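PDB 3CH0: glycerophosphodiester phosphodiesterase from Cytophaga hutchinsonii ATCC 33406, which belongs to the glycerophosphodiester phosphodiesterase family and is built on a TIM-barrel fold. Local coordinates for residues F171-F176 with I191-V197; E136-T140 with F154-V158; L181-H185 with K209-T213. All coordinates share one frame; numbering follows the deposited sequence.

Contact 1: F171-F176 with I191-V197; sequences FTLQSF and IKLSYLV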
loop_
_atom_site.group_PDB
_atom_site.type_symbol
_atom_site.label_atom_id
_atom_site.label_comp_id
_atom_site.label_asym_id
_atom_site.label_seq_id
_atom_site.Cartn_x
_atom_site.Cartn_y
_atom_site.Cartn_z
ATOM N N PHE A 171 12.247 -4.000 -0.856
ATOM C CA PHE A 171 11.331 -2.904 -0.665
ATOM C C PHE A 171 11.023 -2.207 -1.976
ATOM O O PHE A 171 11.922 -1.871 -2.755
ATOM C CB PHE A 171 11.869 -1.847 0.305
ATOM C CG PHE A 171 10.754 -1.107 0.986
ATOM C CD1 PHE A 171 10.150 -0.015 0.354
ATOM C CD2 PHE A 171 10.236 -1.530 2.206
ATOM C CE1 PHE A 171 9.016 0.612 0.961
ATOM C CE2 PHE A 171 9.167 -0.877 2.775
ATOM C CZ PHE A 171 8.586 0.175 2.164
ATOM N N THR A 172 9.733 -1.982 -2.247
ATOM C CA THR A 172 9.310 -1.068 -3.311
ATOM C C THR A 172 8.535 0.067 -2.716
ATOM O O THR A 172 7.690 -0.169 -1.860
ATOM C CB THR A 172 8.398 -1.797 -4.344
ATOM O OG1 THR A 172 9.112 -2.941 -4.847
ATOM C CG2 THR A 172 7.972 -0.882 -5.495
ATOM N N LEU A 173 8.849 1.289 -3.132
ATOM C CA LEU A 173 8.188 2.496 -2.652
ATOM C C LEU A 173 7.229 2.907 -3.773
ATOM O O LEU A 173 7.657 3.120 -4.909
ATOM C CB LEU A 173 9.198 3.621 -2.377
ATOM C CG LEU A 173 8.704 4.845 -1.638
ATOM C CD1 LEU A 173 7.710 5.670 -2.491
ATOM C CD2 LEU A 173 8.196 4.507 -0.200
ATOM N N GLN A 174 5.944 2.972 -3.451
ATOM C CA GLN A 174 4.931 3.305 -4.437
ATOM C C GLN A 174 4.304 4.620 -4.109
ATOM O O GLN A 174 4.235 5.043 -2.959
ATOM C CB GLN A 174 3.835 2.255 -4.569
ATOM C CG GLN A 174 3.105 2.010 -3.275
ATOM C CD GLN A 174 2.023 0.923 -3.296
ATOM O OE1 GLN A 174 1.414 0.649 -4.341
ATOM N NE2 GLN A 174 1.677 0.408 -2.085
ATOM N N SER A 175 3.903 5.370 -5.140
ATOM C CA SER A 175 3.167 6.595 -4.889
ATOM C C SER A 175 2.423 7.049 -6.127
ATOM O O SER A 175 2.852 6.801 -7.249
ATOM C CB SER A 175 4.080 7.743 -4.408
ATOM O OG SER A 175 3.352 8.822 -3.870
ATOM N N PHE A 176 1.305 7.748 -5.887
ATOM C CA PHE A 176 0.674 8.517 -6.951
ATOM C C PHE A 176 1.385 9.836 -7.188
ATOM O O PHE A 176 1.138 10.509 -8.247
ATOM C CB PHE A 176 -0.765 8.879 -6.575
ATOM C CG PHE A 176 -1.730 7.758 -6.689
ATOM C CD1 PHE A 176 -2.282 7.410 -7.908
ATOM C CD2 PHE A 176 -2.143 7.076 -5.594
ATOM C CE1 PHE A 176 -3.175 6.373 -8.014
ATOM C CE2 PHE A 176 -3.068 6.049 -5.712
ATOM C CZ PHE A 176 -3.543 5.677 -6.939
ATOM N N ILE A 191 16.321 2.033 -4.127
ATOM C CA ILE A 191 15.013 1.523 -3.724
ATOM C C ILE A 191 14.076 1.527 -4.920
ATOM O O ILE A 191 13.894 2.542 -5.564
ATOM C CB ILE A 191 14.423 2.331 -2.590
ATOM C CG1 ILE A 191 15.322 2.243 -1.351
ATOM C CG2 ILE A 191 12.938 1.888 -2.311
ATOM C CD1 ILE A 191 14.902 3.212 -0.248
ATOM N N LYS A 192 13.590 0.350 -5.293
ATOM C CA LYS A 192 12.696 0.174 -6.435
ATOM C C LYS A 192 11.451 1.064 -6.264
ATOM O O LYS A 192 10.967 1.163 -5.148
ATOM C CB LYS A 192 12.219 -1.258 -6.583
ATOM C CG LYS A 192 13.284 -2.232 -7.077
ATOM C CD LYS A 192 12.724 -3.652 -7.326
ATOM C CE LYS A 192 12.234 -4.351 -6.036
ATOM N NZ LYS A 192 13.285 -4.575 -5.024
ATOM N N LEU A 193 10.969 1.686 -7.355
ATOM C CA LEU A 193 9.776 2.511 -7.295
ATOM C C LEU A 193 8.664 1.918 -8.127
ATOM O O LEU A 193 8.880 1.382 -9.224
ATOM C CB LEU A 193 10.107 3.919 -7.750
ATOM C CG LEU A 193 11.206 4.639 -6.993
ATOM C CD1 LEU A 193 11.402 6.051 -7.577
ATOM C CD2 LEU A 193 10.893 4.722 -5.489
ATOM N N SER A 194 7.438 2.101 -7.624
ATOM C CA SER A 194 6.254 1.820 -8.339
ATOM C C SER A 194 5.391 3.075 -8.538
ATOM O O SER A 194 5.069 3.817 -7.582
ATOM C CB SER A 194 5.431 0.784 -7.562
ATOM O OG SER A 194 4.138 0.603 -8.200
ATOM N N TYR A 195 5.006 3.303 -9.807
ATOM C CA TYR A 195 4.228 4.425 -10.182
ATOM C C TYR A 195 2.739 4.057 -10.266
ATOM O O TYR A 195 2.300 3.276 -11.107
ATOM C CB TYR A 195 4.724 4.841 -11.585
ATOM C CG TYR A 195 4.052 5.979 -12.270
ATOM C CD1 TYR A 195 3.544 7.065 -11.558
ATOM C CD2 TYR A 195 4.097 6.060 -13.657
ATOM C CE1 TYR A 195 2.986 8.167 -12.224
ATOM C CE2 TYR A 195 3.565 7.123 -14.328
ATOM C CZ TYR A 195 3.032 8.179 -13.629
ATOM O OH TYR A 195 2.490 9.309 -14.249
ATOM N N LEU A 196 2.003 4.592 -9.301
ATOM C CA LEU A 196 0.578 4.413 -9.206
ATOM C C LEU A 196 -0.125 5.399 -10.120
ATOM O O LEU A 196 0.156 6.597 -10.105
ATOM C CB LEU A 196 0.074 4.609 -7.783
ATOM C CG LEU A 196 0.479 3.550 -6.783
ATOM C CD1 LEU A 196 0.254 3.964 -5.315
ATOM C CD2 LEU A 196 -0.321 2.278 -7.111
ATOM N N VAL A 197 -1.053 4.858 -10.917
ATOM C CA VAL A 197 -1.794 5.613 -11.922
ATOM C C VAL A 197 -3.270 5.299 -11.824
ATOM O O VAL A 197 -3.680 4.155 -11.818
ATOM C CB VAL A 197 -1.282 5.320 -13.356
ATOM C CG1 VAL A 197 -2.249 6.005 -14.396
ATOM C CG2 VAL A 197 0.175 5.763 -13.428
HETATM O O HOH W 1 14.335 -2.128 -3.802
HETATM O O HOH W 2 2.232 -0.507 -6.666
HETATM O O HOH W 3 -0.033 9.309 -10.480
#
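Residues 171-175 and 192-197 run as parallel neighbouring strands, with their axes 28° apart and 4.5 Å at closest approach. Leu173 is bonded through both its N and its O: Leu173 N gives a bond to Lys192 O (2.9 Å), and Leu173 O takes one from Ser194 N (2.9 Å). Further along, Ser175 N points at Ser194 O almost along the C=O axis. Ser175 O takes Leu196 N from above its carbonyl plane.

Leu196 buries the most surface of any residue in this contact. Its CB sits over the centre of one face of the Phe176 ring, 3.6 Å from the centroid, as a CH-pi contact. Its CD1 reaches Gln174 OE1 (3.6 Å). Gln174 CG lies between the backbone N and carbonyl carbon (chi1 59°), and the chain beyond is extended, which brings the amide beside the Leu196 methyls. Gln174 NE2 is bonded to Glu41. A water joins Gln174 OE1 to Ser194 OG. On the other face of the sheet, Leu193 CD2 packs on Leu173 CB (3.7 Å), and Met184 of helix 178-187 covers both leucines. At the start of the strands, a water accepts from Lys192 N and Lys192 NZ and donates to Phe171 O.

The pair forms the strands of a beta-alpha-beta unit of the barrel. Phe176 also lies close to a bound citric acid. The Gln174 side is mixed, with a shared water beside the Leu196 methyls, while Leu173 and Leu193 give the helix an apolar surface.

Contact 2: E136-T140 with F154-V158; sequences EIKST and FCDLV. With EDO (1,2-ethanediol), chain K.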
loop_
_atom_site.group_PDB
_atom_site.type_symbol
_atom_site.label_atom_id
_atom_site.label_comp_id
_atom_site.label_asym_id
_atom_site.label_seq_id
_atom_site.Cartn_x
_atom_site.Cartn_y
_atom_site.Cartn_z
ATOM N N GLU A 136 3.309 2.601 0.322
ATOM C CA GLU A 136 2.789 3.791 -0.381
ATOM C C GLU A 136 3.005 5.041 0.420
ATOM O O GLU A 136 2.546 5.151 1.544
ATOM C CB GLU A 136 1.295 3.633 -0.744
ATOM C CG GLU A 136 0.772 4.804 -1.629
ATOM C CD GLU A 136 -0.588 4.624 -2.190
ATOM O OE1 GLU A 136 -1.155 3.520 -2.134
ATOM O OE2 GLU A 136 -1.122 5.684 -2.673
ATOM N N ILE A 137 3.704 6.012 -0.152
ATOM C CA ILE A 137 3.742 7.356 0.388
ATOM C C ILE A 137 2.488 8.112 0.036
ATOM O O ILE A 137 2.294 8.458 -1.131
ATOM C CB ILE A 137 5.053 8.119 -0.001
ATOM C CG1 ILE A 137 6.201 7.433 0.773
ATOM C CG2 ILE A 137 5.008 9.605 0.340
ATOM C CD1 ILE A 137 7.500 8.219 0.947
ATOM N N LYS A 138 1.633 8.277 1.034
ATOM C CA LYS A 138 0.386 8.959 0.860
ATOM C C LYS A 138 0.458 10.493 0.959
ATOM O O LYS A 138 -0.096 11.091 1.860
ATOM C CB LYS A 138 -0.637 8.397 1.869
ATOM C CG LYS A 138 -1.077 6.982 1.555
ATOM C CD LYS A 138 -2.007 6.906 0.337
ATOM C CE LYS A 138 -2.740 5.593 0.092
ATOM N NZ LYS A 138 -3.449 5.541 -1.292
ATOM N N SER A 139 1.133 11.091 -0.027
ATOM C CA SER A 139 1.327 12.545 -0.099
ATOM C C SER A 139 0.496 13.087 -1.264
ATOM O O SER A 139 0.302 12.396 -2.301
ATOM C CB SER A 139 2.809 12.912 -0.288
ATOM O OG SER A 139 3.342 12.263 -1.442
ATOM N N THR A 140 0.063 14.331 -1.091
ATOM C CA THR A 140 -0.501 15.116 -2.166
ATOM C C THR A 140 0.013 16.553 -1.987
ATOM O O THR A 140 0.340 16.988 -0.888
ATOM C CB THR A 140 -2.043 15.158 -2.188
ATOM O OG1 THR A 140 -2.538 15.973 -1.137
ATOM C CG2 THR A 140 -2.647 13.740 -2.119
ATOM N N PHE A 154 8.973 13.576 4.506
ATOM C CA PHE A 154 8.096 12.394 4.415
ATOM C C PHE A 154 8.955 11.230 3.933
ATOM O O PHE A 154 8.978 10.151 4.513
ATOM C CB PHE A 154 6.919 12.722 3.489
ATOM C CG PHE A 154 5.673 11.862 3.648
ATOM C CD1 PHE A 154 5.726 10.542 4.092
ATOM C CD2 PHE A 154 4.454 12.378 3.228
ATOM C CE1 PHE A 154 4.610 9.771 4.163
ATOM C CE2 PHE A 154 3.287 11.594 3.304
ATOM C CZ PHE A 154 3.384 10.285 3.774
ATOM N N CYS A 155 9.665 11.434 2.828
ATOM C CA CYS A 155 10.448 10.344 2.256
ATOM C C CYS A 155 11.620 9.938 3.147
ATOM O O CYS A 155 11.953 8.773 3.295
ATOM C CB CYS A 155 10.970 10.695 0.842
ATOM S SG CYS A 155 9.638 10.856 -0.380
ATOM N N ASP A 156 12.287 10.938 3.711
ATOM C CA ASP A 156 13.457 10.627 4.530
ATOM C C ASP A 156 13.041 9.823 5.754
ATOM O O ASP A 156 13.756 8.923 6.146
ATOM C CB ASP A 156 14.133 11.907 4.988
ATOM C CG ASP A 156 14.860 12.637 3.860
ATOM O OD1 ASP A 156 15.068 12.078 2.790
ATOM O OD2 ASP A 156 15.246 13.804 4.163
ATOM N N LEU A 157 11.940 10.159 6.384
ATOM C CA LEU A 157 11.503 9.404 7.574
ATOM C C LEU A 157 11.206 7.942 7.201
ATOM O O LEU A 157 11.568 7.005 7.942
ATOM C CB LEU A 157 10.269 10.007 8.187
ATOM C CG LEU A 157 10.490 11.344 8.878
ATOM C CD1 LEU A 157 9.174 12.035 9.191
ATOM C CD2 LEU A 157 11.375 11.227 10.177
ATOM N N VAL A 158 10.548 7.722 6.065
ATOM C CA VAL A 158 10.269 6.339 5.610
ATOM C C VAL A 158 11.558 5.601 5.331
ATOM O O VAL A 158 11.720 4.434 5.740
ATOM C CB VAL A 158 9.317 6.363 4.361
ATOM C CG1 VAL A 158 9.203 5.007 3.627
ATOM C CG2 VAL A 158 7.961 6.901 4.835
HETATM C C1 EDO K . 14.799 13.085 9.653
HETATM O O1 EDO K . 16.181 13.449 9.612
HETATM C C2 EDO K . 14.573 12.179 8.459
HETATM O O2 EDO K . 15.193 10.883 8.638
#
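Ile137 lies against the flat of the Phe154 ring. Its CG2 stands over the ring centre, 3.7 Å from the centroid and 5° off the ring normal, a nearly ideal CH-pi contact. The two side chains reach out from strand and helix, pointing opposite ways, and overlap. With CG1 beside the backbone N (chi1 -69°), Ile137 splits its two branches: CG2 takes the Phe154 ring, and CG1 carries CD1 to the helix. There CD1 meets Cys155 SG at 3.6 Å and Val158 CG2 at 4.1 Å. One isoleucine thus touches three residues on two successive turns of helix 151-164.

The ring of Phe154 also has a neighbour at its edge. Lys138 O lies near the ring plane, 3.7 Å from Phe154 CE2. Lys138 is the centre of an inverse gamma turn, which bends the chain just past strand 132-137 and brings this carbonyl to the ring. Ser139 makes a separate contact, with its CB 3.9 Å from Phe154 CE2. Ser139 OG is bonded to Asp177 OD2.

The charged side chains stand apart from this packing. Lys138 NZ forms a salt bridge with Glu136 OE2 (2.7 Å), approaching from above the carboxylate plane. Glu136 and Lys138 also bond a citric acid, which probably came from the crystallisation liquor.

The contact seats helix 151-164 on the end of strand 132-137, within a beta-alpha-beta unit of the TIM barrel. No hydrogen bond crosses between the segments. The helix is held here by apolar and CH-pi contacts, while the polar ends of Glu136 and Lys138 are turned to the citric acid.

Contact 3: L181-H185 with K209-T213; sequences LEYMH and KLSFT. With EDO (1,2-ethanediol), chain F.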
loop_
_atom_site.group_PDB
_atom_site.type_symbol
_atom_site.label_atom_id
_atom_site.label_comp_id
_atom_site.label_asym_id
_atom_site.label_seq_id
_atom_site.Cartn_x
_atom_site.Cartn_y
_atom_site.Cartn_z
ATOM N N LEU A 181 8.108 10.276 -6.090
ATOM C CA LEU A 181 8.899 9.374 -6.933
ATOM C C LEU A 181 10.216 10.025 -7.419
ATOM O O LEU A 181 11.260 9.414 -7.423
ATOM C CB LEU A 181 8.057 8.833 -8.068
ATOM C CG LEU A 181 6.802 8.079 -7.661
ATOM C CD1 LEU A 181 5.941 7.782 -8.907
ATOM C CD2 LEU A 181 7.178 6.830 -6.861
ATOM N N GLU A 182 10.121 11.291 -7.824
ATOM C CA GLU A 182 11.329 11.994 -8.282
ATOM C C GLU A 182 12.348 12.113 -7.161
ATOM O O GLU A 182 13.579 11.941 -7.364
ATOM C CB GLU A 182 11.001 13.383 -8.840
ATOM C CG GLU A 182 10.183 13.371 -10.110
ATOM C CD GLU A 182 10.875 12.908 -11.363
ATOM O OE1 GLU A 182 12.111 12.645 -11.387
ATOM O OE2 GLU A 182 10.156 12.812 -12.411
ATOM N N TYR A 183 11.879 12.490 -5.979
ATOM C CA TYR A 183 12.750 12.660 -4.804
ATOM C C TYR A 183 13.438 11.348 -4.468
ATOM O O TYR A 183 14.661 11.252 -4.248
ATOM C CB TYR A 183 11.953 13.163 -3.607
ATOM C CG TYR A 183 12.829 13.351 -2.399
ATOM C CD1 TYR A 183 13.550 14.506 -2.245
ATOM C CD2 TYR A 183 12.993 12.330 -1.470
ATOM C CE1 TYR A 183 14.386 14.698 -1.159
ATOM C CE2 TYR A 183 13.808 12.516 -0.344
ATOM C CZ TYR A 183 14.528 13.706 -0.199
ATOM O OH TYR A 183 15.370 13.936 0.875
HETATM N N MSE A 184 12.642 10.280 -4.373
HETATM C CA MSE A 184 13.200 8.952 -4.111
HETATM C C MSE A 184 14.223 8.520 -5.136
HETATM O O MSE A 184 15.298 7.995 -4.800
HETATM C CB MSE A 184 12.105 7.884 -4.099
HETATM C CG MSE A 184 11.116 7.963 -2.972
HETATM SE SE MSE A 184 11.911 7.567 -1.242
HETATM C CE MSE A 184 12.512 5.789 -1.612
ATOM N N HIS A 185 13.922 8.744 -6.408
ATOM C CA HIS A 185 14.807 8.327 -7.470
ATOM C C HIS A 185 16.121 9.048 -7.423
ATOM O O HIS A 185 17.179 8.424 -7.661
ATOM C CB HIS A 185 14.129 8.584 -8.782
ATOM C CG HIS A 185 14.955 8.205 -9.969
ATOM N ND1 HIS A 185 15.280 6.906 -10.282
ATOM C CD2 HIS A 185 15.487 8.983 -10.951
ATOM C CE1 HIS A 185 16.012 6.901 -11.394
ATOM N NE2 HIS A 185 16.116 8.142 -11.836
ATOM N N LYS A 209 5.103 12.034 -17.379
ATOM C CA LYS A 209 4.972 12.772 -16.123
ATOM C C LYS A 209 6.163 12.526 -15.168
ATOM O O LYS A 209 6.305 13.269 -14.186
ATOM C CB LYS A 209 3.656 12.417 -15.426
ATOM C CG LYS A 209 2.461 12.762 -16.308
ATOM C CD LYS A 209 1.147 12.299 -15.714
ATOM C CE LYS A 209 -0.002 12.571 -16.690
ATOM N NZ LYS A 209 -1.268 12.022 -16.100
ATOM N N LEU A 210 7.011 11.557 -15.485
ATOM C CA LEU A 210 8.226 11.257 -14.708
ATOM C C LEU A 210 9.443 11.461 -15.589
ATOM O O LEU A 210 9.351 11.313 -16.805
ATOM C CB LEU A 210 8.242 9.797 -14.218
ATOM C CG LEU A 210 7.216 9.429 -13.133
ATOM C CD1 LEU A 210 7.240 7.917 -12.917
ATOM C CD2 LEU A 210 7.467 10.169 -11.867
ATOM N N SER A 211 10.573 11.773 -14.973
ATOM C CA SER A 211 11.835 11.954 -15.684
ATOM C C SER A 211 12.643 10.667 -15.899
ATOM O O SER A 211 13.737 10.691 -16.481
ATOM C CB SER A 211 12.703 12.956 -14.898
ATOM O OG SER A 211 13.251 12.329 -13.732
ATOM N N PHE A 212 12.108 9.535 -15.468
ATOM C CA PHE A 212 12.800 8.266 -15.482
ATOM C C PHE A 212 11.741 7.185 -15.579
ATOM O O PHE A 212 10.530 7.420 -15.381
ATOM C CB PHE A 212 13.600 8.092 -14.182
ATOM C CG PHE A 212 12.731 7.998 -12.973
ATOM C CD1 PHE A 212 12.215 9.118 -12.389
ATOM C CD2 PHE A 212 12.445 6.745 -12.417
ATOM C CE1 PHE A 212 11.353 9.009 -11.284
ATOM C CE2 PHE A 212 11.614 6.639 -11.293
ATOM C CZ PHE A 212 11.086 7.777 -10.743
ATOM N N THR A 213 12.208 5.987 -15.848
ATOM C CA THR A 213 11.335 4.815 -15.976
ATOM C C THR A 213 11.403 4.074 -14.638
ATOM O O THR A 213 12.451 3.570 -14.254
ATOM C CB THR A 213 11.804 3.883 -17.107
ATOM O OG1 THR A 213 11.798 4.630 -18.323
ATOM C CG2 THR A 213 10.873 2.686 -17.238
HETATM C C1 EDO F . 11.732 8.893 -19.638
HETATM O O1 EDO F . 12.534 7.954 -18.903
HETATM C C2 EDO F . 10.653 9.463 -18.726
HETATM O O2 EDO F . 9.693 10.291 -19.403
HETATM O O HOH W 4 7.839 14.349 -12.269
#
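His185 and Phe212 stack face to face where helix 178-187 of the TIM barrel meets the loop before strand 216-219. Their ring centroids are 3.8 Å apart and the planes differ by 5°. The His185 chi1 of 179° swings the imidazole away from its backbone N and over the phenyl face. His185 CB covers the same ring by a CH-pi contact. Phe212 CB in turn lies over the imidazole, 3.4 Å from His185 NE2. Deeper in, Leu181 CB touches Leu210 CD2 and Phe212 CZ. Leu193 of the neighbouring strand also packs on Phe212.

The Glu182 carboxylate belongs to this tight part. It lies at the edge of the Phe212 ring and grips Ser211 through the syn lone pair of each oxygen. Ser211 OG donates to Glu182 OE1 over just 2.6 Å, and Ser211 N bonds to Glu182 OE2 at 2.8 Å. The two bonds, one to each oxygen, should fix the rotation of the carboxylate.

The loose side holds exposed Lys209 and Thr213. One water donates to Glu182 OE2 and to Lys209 O. A 1,2-ethanediol lies along the loop and also bonds Leu207 O. Its bond to Thr213 OG1 is weak, while its O2 lies 2.8 Å from Leu210 O.

From the N terminus, contact 2 comes first. It closes the loop from strand 132-137 to helix 151-164 before contact 1 opens. Contact 1 then starts at strand 171-175 and closes at strand 192-197. Contact 3 opens between them, on helix 178-187, and closes later at 209-213. Contacts 1 and 3 therefore cross, while contact 2 stands in series with both. Strands 132-137, 171-175 and 192-197 lie side by side in the barrel sheet, and Ser175 OG to Ile137 O bridges contacts 1 and 2. On the outer layer, Tyr183 OH bonds Asp156 OD1, joining helices 178-187 and 151-164. Tyr195 OH packs against Lys209 CB between contacts 1 and 3.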